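Local coordinates for protein VIN1 (Oscarella pearsei, PDB 6BFI) that binds actin filaments and may play a role in cell-cell adhesion, at residues A[63-66]-A[70-73]; A[174-179]-A[197-202]; A[509-514]-A[597-602]; A[676-681]-A[697-702]; A[816-821]-A[830-835]. One frame throughout, in Å; residues are numbered along the deposited sequence. Where two conformers were deposited one is given.

Contact 1 (A[63-66]-A[70-73])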
# COMPACT_ATOMS: atom_id res chain seq x y z
N GLU A 63 21.00 36.96 11.23
CA GLU A 63 22.45 37.09 11.17
C GLU A 63 23.16 35.76 10.98
O GLU A 63 24.24 35.73 10.39
CB GLU A 63 22.97 37.74 12.46
CG GLU A 63 22.52 39.17 12.69
CD GLU A 63 23.11 39.75 13.96
OE1 GLU A 63 23.66 38.97 14.77
OE2 GLU A 63 23.03 40.98 14.15
N THR A 64 22.58 34.66 11.46
CA THR A 64 23.31 33.41 11.58
C THR A 64 23.43 32.67 10.25
O THR A 64 24.45 32.02 10.01
CB THR A 64 22.65 32.51 12.62
OG1 THR A 64 21.33 32.17 12.19
CG2 THR A 64 22.57 33.22 13.96
N SER A 65 22.41 32.73 9.40
CA SER A 65 22.45 32.02 8.13
C SER A 65 23.40 32.72 7.17
O SER A 65 23.94 33.80 7.44
CB SER A 65 21.05 31.91 7.54
OG SER A 65 20.78 32.98 6.65
N ASN A 66 23.63 32.10 6.01
CA ASN A 66 24.48 32.67 4.97
C ASN A 66 23.83 32.56 3.59
O ASN A 66 24.53 32.48 2.58
CB ASN A 66 25.86 32.02 4.96
CG ASN A 66 26.93 32.90 5.60
OD1 ASN A 66 26.62 33.86 6.31
ND2 ASN A 66 28.19 32.58 5.34
N PHE A 70 16.70 33.73 2.57
CA PHE A 70 16.08 33.67 3.89
C PHE A 70 16.06 35.04 4.55
O PHE A 70 15.02 35.50 5.03
CB PHE A 70 16.85 32.65 4.75
CG PHE A 70 16.35 32.53 6.16
CD1 PHE A 70 15.09 32.05 6.42
CD2 PHE A 70 17.18 32.87 7.22
CE1 PHE A 70 14.64 31.93 7.73
CE2 PHE A 70 16.73 32.75 8.52
CZ PHE A 70 15.46 32.28 8.77
N LYS A 71 17.21 35.73 4.55
CA LYS A 71 17.30 37.05 5.16
C LYS A 71 16.39 38.06 4.46
O LYS A 71 15.96 39.04 5.08
CB LYS A 71 18.74 37.55 5.13
CG LYS A 71 19.73 36.63 5.83
CD LYS A 71 21.16 37.04 5.52
CE LYS A 71 22.15 36.12 6.21
NZ LYS A 71 23.55 36.42 5.82
N ALA A 72 16.08 37.83 3.18
CA ALA A 72 15.18 38.73 2.47
C ALA A 72 13.72 38.40 2.71
O ALA A 72 12.88 39.32 2.76
CB ALA A 72 15.48 38.68 0.97
N GLU A 73 13.38 37.12 2.88
CA GLU A 73 12.00 36.71 3.07
C GLU A 73 11.54 36.79 4.52
O GLU A 73 10.33 36.73 4.77
CB GLU A 73 11.80 35.28 2.56
CG GLU A 73 12.00 35.12 1.06
CD GLU A 73 12.06 33.66 0.64
OE1 GLU A 73 11.90 32.78 1.51
OE2 GLU A 73 12.28 33.39 -0.56
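S65 and K71 make the polar part of this contact, in which a helix's first turn reaches back to the loop leading into it. The ammonium NZ of K71 donates a weak hydrogen bond to S65 O, 3.1 Å away. A long side chain is needed to get there: beyond CG the lysine runs fully extended, and its CE passes 3.5 Å from S65 OG. Serine suits its place because its short hydroxyl side chain can hydrogen-bond D67, two residues on. NZ also has a long, weak ion pair with E68. Shortening K71 to an alanine is likely to leave S65 O without this donor and E68 without its distant positive partner.

The remaining part is a van der Waals contact of the F70 ring edge. With CG anti to the backbone N (chi1 178°), CD2 lies 3.6 Å from S65 OG, which sits near the ring plane, and 4.0 Å from S65 CB.

The apolar ring fills the inner side of its helix, packing on C125 and A126 of helix 102-145, whose R128 forms a salt bridge with E73. Segment 63-66 belongs to the loop between helices 41-59 and 68-97, so the contact pins that loop to the start of the second helix.

Contact 2 (A[174-179]-A[197-202])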
# COMPACT_ATOMS: atom_id res chain seq x y z
N VAL A 174 22.04 14.16 5.97
CA VAL A 174 21.06 15.24 5.91
C VAL A 174 19.66 14.69 5.68
O VAL A 174 18.70 15.12 6.33
CB VAL A 174 21.48 16.26 4.83
CG1 VAL A 174 20.27 16.95 4.25
CG2 VAL A 174 22.44 17.28 5.41
N VAL A 175 19.51 13.73 4.76
CA VAL A 175 18.20 13.15 4.52
C VAL A 175 17.74 12.33 5.73
O VAL A 175 16.60 12.45 6.18
CB VAL A 175 18.22 12.30 3.23
CG1 VAL A 175 16.85 11.67 2.99
CG2 VAL A 175 18.63 13.16 2.05
N GLU A 176 18.64 11.50 6.27
CA GLU A 176 18.36 10.77 7.50
C GLU A 176 18.08 11.71 8.67
O GLU A 176 17.41 11.30 9.62
CB GLU A 176 19.52 9.85 7.84
CG GLU A 176 19.38 8.44 7.29
CD GLU A 176 18.31 7.63 8.01
OE1 GLU A 176 17.95 8.00 9.15
OE2 GLU A 176 17.83 6.63 7.43
N GLN A 177 18.59 12.94 8.62
CA GLN A 177 18.19 13.95 9.59
C GLN A 177 16.79 14.49 9.29
O GLN A 177 16.05 14.82 10.22
CB GLN A 177 19.21 15.09 9.59
CG GLN A 177 18.74 16.39 10.24
CD GLN A 177 18.47 16.23 11.72
OE1 GLN A 177 19.02 15.34 12.37
NE2 GLN A 177 17.62 17.09 12.27
N ARG A 178 16.41 14.55 8.01
CA ARG A 178 15.18 15.22 7.62
C ARG A 178 13.95 14.34 7.87
O ARG A 178 12.96 14.80 8.45
CB ARG A 178 15.25 15.63 6.16
CG ARG A 178 13.96 16.21 5.60
CD ARG A 178 13.57 17.50 6.30
NE ARG A 178 12.45 18.15 5.63
CZ ARG A 178 11.91 19.31 6.01
NH1 ARG A 178 12.39 19.95 7.07
NH2 ARG A 178 10.90 19.82 5.33
N HIS A 179 13.98 13.08 7.42
CA HIS A 179 12.73 12.32 7.41
C HIS A 179 12.14 12.02 8.79
O HIS A 179 10.92 11.79 8.87
CB HIS A 179 12.90 11.02 6.61
CG HIS A 179 13.73 9.96 7.27
ND1 HIS A 179 13.30 9.25 8.37
CD2 HIS A 179 14.96 9.47 6.96
CE1 HIS A 179 14.24 8.38 8.72
NE2 HIS A 179 15.25 8.50 7.88
N THR A 197 18.13 2.46 -1.49
CA THR A 197 18.56 2.23 -2.87
C THR A 197 19.97 2.77 -3.10
O THR A 197 20.84 2.06 -3.63
CB THR A 197 17.58 2.88 -3.84
OG1 THR A 197 16.35 2.14 -3.84
CG2 THR A 197 18.16 2.90 -5.25
N VAL A 198 20.23 4.01 -2.69
CA VAL A 198 21.56 4.60 -2.89
C VAL A 198 22.62 3.79 -2.15
O VAL A 198 23.67 3.44 -2.71
CB VAL A 198 21.56 6.08 -2.47
CG1 VAL A 198 22.95 6.66 -2.62
CG2 VAL A 198 20.56 6.87 -3.28
N ARG A 199 22.34 3.46 -0.89
CA ARG A 199 23.33 2.76 -0.06
C ARG A 199 23.68 1.39 -0.64
O ARG A 199 24.83 0.96 -0.58
CB ARG A 199 22.82 2.63 1.37
CG ARG A 199 23.60 3.45 2.39
CD ARG A 199 23.17 3.15 3.81
NE ARG A 199 21.98 3.89 4.22
CZ ARG A 199 22.01 5.01 4.93
NH1 ARG A 199 23.17 5.53 5.32
NH2 ARG A 199 20.87 5.62 5.25
N GLU A 200 22.69 0.69 -1.21
CA GLU A 200 22.97 -0.60 -1.82
C GLU A 200 23.58 -0.47 -3.21
O GLU A 200 24.23 -1.41 -3.68
CB GLU A 200 21.71 -1.47 -1.87
CG GLU A 200 20.59 -0.95 -2.76
CD GLU A 200 19.38 -1.86 -2.76
OE1 GLU A 200 19.30 -2.76 -3.62
OE2 GLU A 200 18.51 -1.69 -1.88
N GLN A 201 23.40 0.67 -3.88
CA GLN A 201 23.88 0.82 -5.25
C GLN A 201 25.30 1.36 -5.36
O GLN A 201 25.92 1.20 -6.41
CB GLN A 201 22.94 1.73 -6.04
CG GLN A 201 21.62 1.07 -6.44
CD GLN A 201 21.82 -0.25 -7.14
OE1 GLN A 201 22.39 -0.31 -8.23
NE2 GLN A 201 21.36 -1.33 -6.52
N ILE A 202 25.83 2.01 -4.32
CA ILE A 202 27.20 2.54 -4.41
C ILE A 202 28.23 1.45 -4.73
O ILE A 202 28.96 1.57 -5.74
CB ILE A 202 27.58 3.29 -3.12
CG1 ILE A 202 26.77 4.57 -3.00
CG2 ILE A 202 29.07 3.60 -3.11
CD1 ILE A 202 26.88 5.46 -4.21
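E176 and R199 meet at the surface by a long salt bridge, E176 OE2 standing 3.9 Å from R199 NH2. Only long side chains can span this, since the CA atoms of E176 and R199, the nearest pair across the two segments, are 12.1 Å apart, although both chains are bent. Neither takes an ordinary first torsion. In E176 chi1 is -92°, well off a staggered value, and a bend at chi2 folds the carboxylate over, so that CG as well as OE2 faces the arginine. R199 departs further, chi1 being -112°, close to eclipsed; its chain then runs straight through chi2 and bends at chi3, presenting NH2 to the glutamate. E176 CG lies 3.8 Å from R199 NH2, at the edge of the guanidinium and in its plane. The side chains cross nearly at right angles, and the two charged planes are turned 52° apart, unlike the flush, two-pronged pairing these groups can make. R199 has two deposited conformers, so the bridge, already long, is doubtful and best read as a loose surface attraction.

The imidazole of H179 is a second neighbour of the carboxylate: E176 OE1 is 3.0 Å from H179 NE2, and OE2 lies at the ring's edge.

Beneath this surface pair, helices 154-178 and 185-215 run antiparallel, with V175 against L195 and V198 against M168 and M172. R178 reaches helix 102-145, where it has a salt bridge to D127, while V198 and Q201 rest on helix 224-249, and together these helices pack as a bundle.

Contact 3 (A[509-514]-A[597-602])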
# COMPACT_ATOMS: atom_id res chain seq x y z
N ALA A 509 0.27 -36.34 -9.73
CA ALA A 509 0.45 -36.76 -11.11
C ALA A 509 1.92 -36.96 -11.45
O ALA A 509 2.29 -37.95 -12.11
CB ALA A 509 -0.19 -35.75 -12.06
N ASP A 510 2.78 -36.04 -11.01
CA ASP A 510 4.20 -36.14 -11.35
C ASP A 510 4.87 -37.30 -10.62
O ASP A 510 5.76 -37.96 -11.18
CB ASP A 510 4.91 -34.82 -11.04
CG ASP A 510 4.53 -33.72 -12.01
OD1 ASP A 510 4.04 -34.04 -13.12
OD2 ASP A 510 4.71 -32.53 -11.67
N VAL A 511 4.47 -37.56 -9.38
CA VAL A 511 5.01 -38.71 -8.65
C VAL A 511 4.53 -40.01 -9.27
O VAL A 511 5.29 -40.98 -9.38
CB VAL A 511 4.65 -38.62 -7.16
CG1 VAL A 511 4.87 -39.96 -6.47
CG2 VAL A 511 5.47 -37.54 -6.48
N LYS A 512 3.27 -40.05 -9.71
CA LYS A 512 2.78 -41.22 -10.43
C LYS A 512 3.59 -41.46 -11.69
O LYS A 512 4.02 -42.59 -11.97
CB LYS A 512 1.29 -41.06 -10.76
CG LYS A 512 0.88 -41.70 -12.09
CD LYS A 512 -0.59 -42.08 -12.11
CE LYS A 512 -0.85 -43.33 -11.29
NZ LYS A 512 -2.24 -43.84 -11.46
N GLU A 513 3.83 -40.40 -12.47
CA GLU A 513 4.60 -40.55 -13.70
C GLU A 513 6.03 -40.98 -13.40
O GLU A 513 6.62 -41.77 -14.14
CB GLU A 513 4.58 -39.24 -14.49
CG GLU A 513 5.23 -39.33 -15.86
CD GLU A 513 4.66 -40.44 -16.71
OE1 GLU A 513 5.45 -41.25 -17.25
OE2 GLU A 513 3.41 -40.52 -16.84
N ALA A 514 6.60 -40.48 -12.30
CA ALA A 514 7.97 -40.85 -11.94
C ALA A 514 8.05 -42.31 -11.51
O ALA A 514 9.03 -43.00 -11.82
CB ALA A 514 8.49 -39.94 -10.83
N SER A 597 8.62 -45.72 -2.50
CA SER A 597 8.17 -45.45 -1.14
C SER A 597 8.55 -44.04 -0.70
O SER A 597 7.79 -43.38 0.01
CB SER A 597 8.75 -46.49 -0.18
OG SER A 597 8.38 -47.80 -0.57
N SER A 598 9.73 -43.57 -1.10
CA SER A 598 10.17 -42.22 -0.72
C SER A 598 9.28 -41.16 -1.37
O SER A 598 8.86 -40.20 -0.70
CB SER A 598 11.63 -42.02 -1.11
OG SER A 598 12.47 -42.94 -0.45
N ALA A 599 8.99 -41.31 -2.66
CA ALA A 599 8.11 -40.36 -3.34
C ALA A 599 6.71 -40.38 -2.73
O ALA A 599 6.10 -39.32 -2.52
CB ALA A 599 8.06 -40.67 -4.83
N ASP A 600 6.19 -41.57 -2.43
CA ASP A 600 4.92 -41.66 -1.71
C ASP A 600 4.99 -40.94 -0.37
O ASP A 600 4.00 -40.33 0.06
CB ASP A 600 4.52 -43.12 -1.52
CG ASP A 600 4.16 -43.81 -2.83
OD1 ASP A 600 3.68 -43.12 -3.76
OD2 ASP A 600 4.35 -45.04 -2.93
N LYS A 601 6.14 -40.99 0.30
CA LYS A 601 6.29 -40.26 1.56
C LYS A 601 6.20 -38.75 1.32
O LYS A 601 5.60 -38.03 2.12
CB LYS A 601 7.61 -40.62 2.23
CG LYS A 601 7.59 -40.45 3.74
CD LYS A 601 6.71 -41.49 4.40
CE LYS A 601 6.02 -40.94 5.63
NZ LYS A 601 6.98 -40.36 6.61
N VAL A 602 6.79 -38.27 0.22
CA VAL A 602 6.64 -36.87 -0.14
C VAL A 602 5.16 -36.51 -0.31
O VAL A 602 4.66 -35.54 0.28
CB VAL A 602 7.44 -36.55 -1.41
CG1 VAL A 602 7.13 -35.14 -1.90
CG2 VAL A 602 8.94 -36.71 -1.15
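V511 stands with CG1 anti to its own backbone N (chi1 165°), which leaves CG2 anti to the carbonyl carbon. This rotation sends CG1 across to A599, whose CB it meets at 3.7 Å, methyl against methyl. V511 CG1 also lies 4.2 Å from A599 O, so the valine rests partly on the backbone of the facing helix. A beta-branched residue suits the place, since its branching at CB puts a methyl directly against the facing helix and restricts rotation of the side chain; an alanine opposite it lets the two backbones come close, with 6.4 Å between the CA atoms of V511 and A599.

D600 borders the pair, its OD1 being 4.3 Å from V511 CG1. That oxygen has its real partner in K515, just beyond segment 509-514, with which it forms a salt bridge.

Helices 496-519 and 589-615 lie antiparallel here, with V511 also touching V603 and A514 touching F595. V534 of helix 524-550 packs on V511 and M575 of helix 572-584 on A599, so both residues belong to a shared core.

Between the two segments there is neither hydrogen bond nor salt bridge; cohesion comes from dispersion between buried methyls and from exclusion of water.

Contact 4 (A[676-681]-A[697-702])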
# COMPACT_ATOMS: atom_id res chain seq x y z
N SER A 676 -21.48 9.17 1.79
CA SER A 676 -20.88 7.89 1.44
C SER A 676 -20.50 7.10 2.68
O SER A 676 -20.68 5.88 2.73
CB SER A 676 -19.66 8.10 0.54
OG SER A 676 -18.61 8.72 1.26
N VAL A 677 -19.99 7.79 3.71
CA VAL A 677 -19.65 7.09 4.95
C VAL A 677 -20.92 6.59 5.64
O VAL A 677 -21.02 5.41 6.01
CB VAL A 677 -18.83 8.00 5.87
CG1 VAL A 677 -18.78 7.43 7.27
CG2 VAL A 677 -17.43 8.16 5.32
N PHE A 678 -21.89 7.48 5.82
CA PHE A 678 -23.15 7.10 6.46
C PHE A 678 -23.81 5.95 5.73
O PHE A 678 -24.39 5.05 6.37
CB PHE A 678 -24.09 8.31 6.52
CG PHE A 678 -25.42 8.01 7.16
CD1 PHE A 678 -25.58 8.10 8.53
CD2 PHE A 678 -26.51 7.65 6.39
CE1 PHE A 678 -26.80 7.83 9.13
CE2 PHE A 678 -27.73 7.38 6.97
CZ PHE A 678 -27.87 7.47 8.34
N ARG A 679 -23.74 5.94 4.40
CA ARG A 679 -24.35 4.86 3.64
C ARG A 679 -23.54 3.57 3.76
O ARG A 679 -24.12 2.48 3.75
CB ARG A 679 -24.48 5.27 2.18
CG ARG A 679 -25.48 4.45 1.40
CD ARG A 679 -25.97 5.21 0.18
NE ARG A 679 -26.59 6.49 0.53
CZ ARG A 679 -26.00 7.67 0.38
NH1 ARG A 679 -24.78 7.75 -0.12
NH2 ARG A 679 -26.64 8.78 0.73
N GLU A 680 -22.22 3.67 3.88
CA GLU A 680 -21.41 2.48 4.10
C GLU A 680 -21.75 1.83 5.44
O GLU A 680 -21.88 0.61 5.53
CB GLU A 680 -19.92 2.82 4.03
CG GLU A 680 -18.99 1.64 4.26
CD GLU A 680 -19.04 0.62 3.13
OE1 GLU A 680 -19.38 1.01 1.99
OE2 GLU A 680 -18.75 -0.57 3.39
N ALA A 681 -21.90 2.64 6.48
CA ALA A 681 -22.20 2.10 7.80
C ALA A 681 -23.68 1.78 7.99
O ALA A 681 -24.02 1.05 8.93
CB ALA A 681 -21.75 3.08 8.89
N GLN A 697 -22.38 8.44 13.80
CA GLN A 697 -22.32 9.73 14.49
C GLN A 697 -21.32 10.66 13.82
O GLN A 697 -21.60 11.86 13.64
CB GLN A 697 -21.95 9.51 15.96
CG GLN A 697 -21.99 10.77 16.82
CD GLN A 697 -23.38 11.09 17.34
OE1 GLN A 697 -24.39 10.74 16.73
NE2 GLN A 697 -23.43 11.77 18.49
N MET A 698 -20.16 10.13 13.42
CA MET A 698 -19.16 10.95 12.75
C MET A 698 -19.67 11.47 11.41
O MET A 698 -19.38 12.61 11.03
CB MET A 698 -17.87 10.15 12.56
CG MET A 698 -16.69 10.97 12.09
SD MET A 698 -15.16 10.01 12.02
CE MET A 698 -15.20 9.21 13.62
N ALA A 699 -20.44 10.65 10.69
CA ALA A 699 -21.03 11.10 9.44
C ALA A 699 -22.02 12.24 9.67
O ALA A 699 -22.00 13.25 8.96
CB ALA A 699 -21.71 9.94 8.72
N ARG A 700 -22.90 12.08 10.67
CA ARG A 700 -23.83 13.15 11.02
C ARG A 700 -23.09 14.45 11.32
O ARG A 700 -23.40 15.51 10.77
CB ARG A 700 -24.68 12.73 12.22
CG ARG A 700 -25.48 11.45 12.03
CD ARG A 700 -26.27 11.11 13.29
NE ARG A 700 -26.91 9.80 13.20
CZ ARG A 700 -26.54 8.74 13.91
NH1 ARG A 700 -25.54 8.82 14.77
NH2 ARG A 700 -27.19 7.59 13.77
N LYS A 701 -22.07 14.37 12.19
CA LYS A 701 -21.29 15.55 12.55
C LYS A 701 -20.64 16.18 11.32
O LYS A 701 -20.61 17.41 11.19
CB LYS A 701 -20.24 15.18 13.59
CG LYS A 701 -20.82 14.74 14.93
CD LYS A 701 -19.72 14.27 15.87
CE LYS A 701 -20.27 13.93 17.25
NZ LYS A 701 -20.89 15.12 17.90
N MET A 702 -20.13 15.35 10.40
CA MET A 702 -19.47 15.89 9.22
C MET A 702 -20.46 16.59 8.30
O MET A 702 -20.13 17.62 7.68
CB MET A 702 -18.74 14.78 8.47
CG MET A 702 -17.91 15.26 7.29
SD MET A 702 -16.45 16.22 7.76
CE MET A 702 -15.41 14.95 8.49
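A699 sits against V677 and F678, and its single methyl carries the whole of the innermost contact. A699 CB is 3.6 Å from F678 CB and 3.8 Å from F678 N, so it touches the backbone of the facing helix as well as its side chains. V677 adds CG1, at 4.1 Å from A699 CB. Alanine suits the place because it offers so little bulk that the CA atoms of F678 and A699 come within 5.4 Å.

The ring of F678 does not cover the methyl. Its CG is anti to the backbone N (chi1 180°), which carries the ring along the helix flank, and A699 CB falls at the ring's edge, near its plane. The ring goes on to touch K696 and, on helix 649-659, E655 and R659.

One shell further out, R700 stretches an extended chain alongside the phenylalanine. R700 NH1 donates to Q697 OE1 over 3.0 Å, a bent bond with an N-H...O angle of 131°; the donor lies in the carbonyl plane, but the oxygen sits 24° out of the guanidinium plane. R700 NE meanwhile makes a salt bridge to E655, so the buried guanidinium is held by a residue of its own helix and by one of helix 649-659.

Other charged residues tie the pair into its surroundings, E680 to R812 and K701 to E728, while V677 touches M804 of helix 786-817. Close antiparallel packing of helices 669-682 and 690-710 through an alanine is helix-bundle packing, consistent with the all-helical vinculin fold; these helices probably belong to the tail bundle.

Contact 5 (A[816-821]-A[830-835])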
# COMPACT_ATOMS: atom_id res chain seq x y z
N ALA A 816 -13.18 -6.94 7.95
CA ALA A 816 -12.25 -7.99 7.53
C ALA A 816 -11.42 -8.49 8.70
O ALA A 816 -11.08 -9.68 8.76
CB ALA A 816 -11.34 -7.47 6.41
N ALA A 817 -11.08 -7.61 9.64
CA ALA A 817 -10.28 -8.02 10.79
C ALA A 817 -11.09 -8.84 11.78
O ALA A 817 -10.50 -9.61 12.56
CB ALA A 817 -9.69 -6.79 11.49
N CYS A 818 -12.42 -8.70 11.79
CA CYS A 818 -13.27 -9.46 12.70
C CYS A 818 -13.55 -10.88 12.22
O CYS A 818 -14.47 -11.52 12.74
CB CYS A 818 -14.59 -8.72 12.92
SG CYS A 818 -14.45 -7.18 13.87
N ILE A 819 -12.78 -11.40 11.26
CA ILE A 819 -13.01 -12.74 10.75
C ILE A 819 -12.27 -13.79 11.56
O ILE A 819 -12.81 -14.86 11.85
CB ILE A 819 -12.63 -12.80 9.25
CG1 ILE A 819 -13.49 -11.83 8.45
CG2 ILE A 819 -12.78 -14.22 8.72
CD1 ILE A 819 -13.03 -11.65 7.02
N ARG A 820 -11.02 -13.52 11.94
CA ARG A 820 -10.20 -14.44 12.72
C ARG A 820 -9.81 -13.75 14.03
O ARG A 820 -8.68 -13.29 14.19
CB ARG A 820 -8.97 -14.90 11.94
CG ARG A 820 -9.27 -15.86 10.80
CD ARG A 820 -7.99 -16.42 10.20
NE ARG A 820 -8.26 -17.38 9.14
CZ ARG A 820 -8.45 -18.68 9.34
NH1 ARG A 820 -8.42 -19.17 10.57
NH2 ARG A 820 -8.69 -19.49 8.32
N LEU A 821 -10.76 -13.67 14.95
CA LEU A 821 -10.53 -13.09 16.27
C LEU A 821 -10.21 -14.18 17.28
O LEU A 821 -10.60 -15.34 17.12
CB LEU A 821 -11.75 -12.30 16.74
CG LEU A 821 -12.08 -11.01 15.99
CD1 LEU A 821 -13.33 -10.37 16.57
CD2 LEU A 821 -10.90 -10.05 16.04
N ILE A 830 -18.47 -8.77 19.03
CA ILE A 830 -18.97 -7.75 18.11
C ILE A 830 -19.85 -8.41 17.05
O ILE A 830 -19.65 -9.57 16.67
CB ILE A 830 -17.80 -6.98 17.46
CG1 ILE A 830 -18.27 -5.63 16.92
CG2 ILE A 830 -17.14 -7.80 16.36
CD1 ILE A 830 -17.16 -4.78 16.35
N LEU A 831 -20.86 -7.67 16.60
CA LEU A 831 -21.87 -8.19 15.68
C LEU A 831 -21.67 -7.57 14.31
O LEU A 831 -21.83 -6.35 14.14
CB LEU A 831 -23.28 -7.91 16.20
CG LEU A 831 -23.76 -8.81 17.34
CD1 LEU A 831 -25.25 -8.59 17.61
CD2 LEU A 831 -23.48 -10.27 17.01
N TRP A 832 -21.33 -8.40 13.33
CA TRP A 832 -21.22 -7.96 11.94
C TRP A 832 -22.30 -8.63 11.10
O TRP A 832 -22.00 -9.38 10.17
CB TRP A 832 -19.84 -8.26 11.38
CG TRP A 832 -18.78 -7.32 11.88
CD1 TRP A 832 -17.89 -7.55 12.89
CD2 TRP A 832 -18.49 -6.00 11.39
NE1 TRP A 832 -17.07 -6.46 13.06
CE2 TRP A 832 -17.42 -5.50 12.15
CE3 TRP A 832 -19.04 -5.21 10.38
CZ2 TRP A 832 -16.89 -4.23 11.94
CZ3 TRP A 832 -18.51 -3.94 10.17
CH2 TRP A 832 -17.44 -3.47 10.94
N ARG A 833 -23.56 -8.36 11.43
CA ARG A 833 -24.70 -8.89 10.70
C ARG A 833 -25.32 -7.77 9.87
O ARG A 833 -25.54 -6.67 10.38
CB ARG A 833 -25.74 -9.49 11.66
CG ARG A 833 -25.14 -10.48 12.66
CD ARG A 833 -26.20 -11.27 13.42
NE ARG A 833 -26.91 -10.47 14.42
CZ ARG A 833 -27.70 -10.98 15.36
NH1 ARG A 833 -27.88 -12.29 15.44
NH2 ARG A 833 -28.30 -10.18 16.23
N LYS A 834 -25.56 -8.05 8.59
CA LYS A 834 -26.19 -7.07 7.72
C LYS A 834 -27.57 -6.70 8.23
O LYS A 834 -28.28 -7.53 8.81
CB LYS A 834 -26.29 -7.61 6.29
CG LYS A 834 -25.72 -6.69 5.22
CD LYS A 834 -24.22 -6.88 5.06
CE LYS A 834 -23.70 -6.12 3.85
NZ LYS A 834 -22.28 -6.47 3.56
N LYS A 835 -27.96 -5.44 8.02
CA LYS A 835 -29.22 -4.94 8.52
C LYS A 835 -30.39 -5.66 7.85
O LYS A 835 -30.27 -6.24 6.77
CB LYS A 835 -29.33 -3.43 8.30
CG LYS A 835 -30.14 -2.70 9.35
CD LYS A 835 -30.06 -1.20 9.15
CE LYS A 835 -30.54 -0.45 10.38
NZ LYS A 835 -30.35 1.02 10.23
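C818 and W832 form a cysteine sulfur-aromatic contact, joining the end of helix 786-817 to the extended C-terminal arm that follows it in this vinculin-family chain. The tight part is small. C818 SG lies 3.9 Å from the centroid of the five-membered ring of W832, 68° off the ring normal, so the sulfur approaches obliquely. SG is modelled implausibly near the indole nitrogen, and the exact spacing is therefore doubtful. C818 CB, at 3.5 Å from W832 CD1, adds ordinary apolar contact. Cysteine suits the site as a compact, polarisable group beside the pyrrole part of the indole, and it also touches I743 of helix 718-745.

The indole also touches S814 and E815, and W684 meets it edge-to-face. Were W832 a serine, the C818 sulfur would probably lose its aromatic partner and W684 its ring neighbour, leaving the arm less firmly held.

The other side is looser. L821 leans this way but comes no nearer than 4.6 Å, and beyond the tryptophan the arm runs on through K834 and K835, whose ion pairs with D280 and D682 are long and weak. Back on the close side, I830 holds CG2 between its backbone N and carbonyl carbon, placing that methyl 3.7 Å from the doubtfully placed C818 SG.

All five contacts join parts of one largely helical chain, and they follow one another in sequence without interlocking. Contacts 4 and 5 are the nearest neighbours, their centres 19 Å apart and their closest atoms about 6 Å; helix 786-817 serves both, packing on V677 and ending just before C818. Contacts 1 and 2 lie on one side of the chain's centre, 28 Å between centres, and each leans on helix 102-145. Contact 3 is remote: 77 Å separates its centre from that of contact 1, across the molecule, and 43 Å from that of contact 5. No ligand or active site links them; what they share is packing within and around helical bundles.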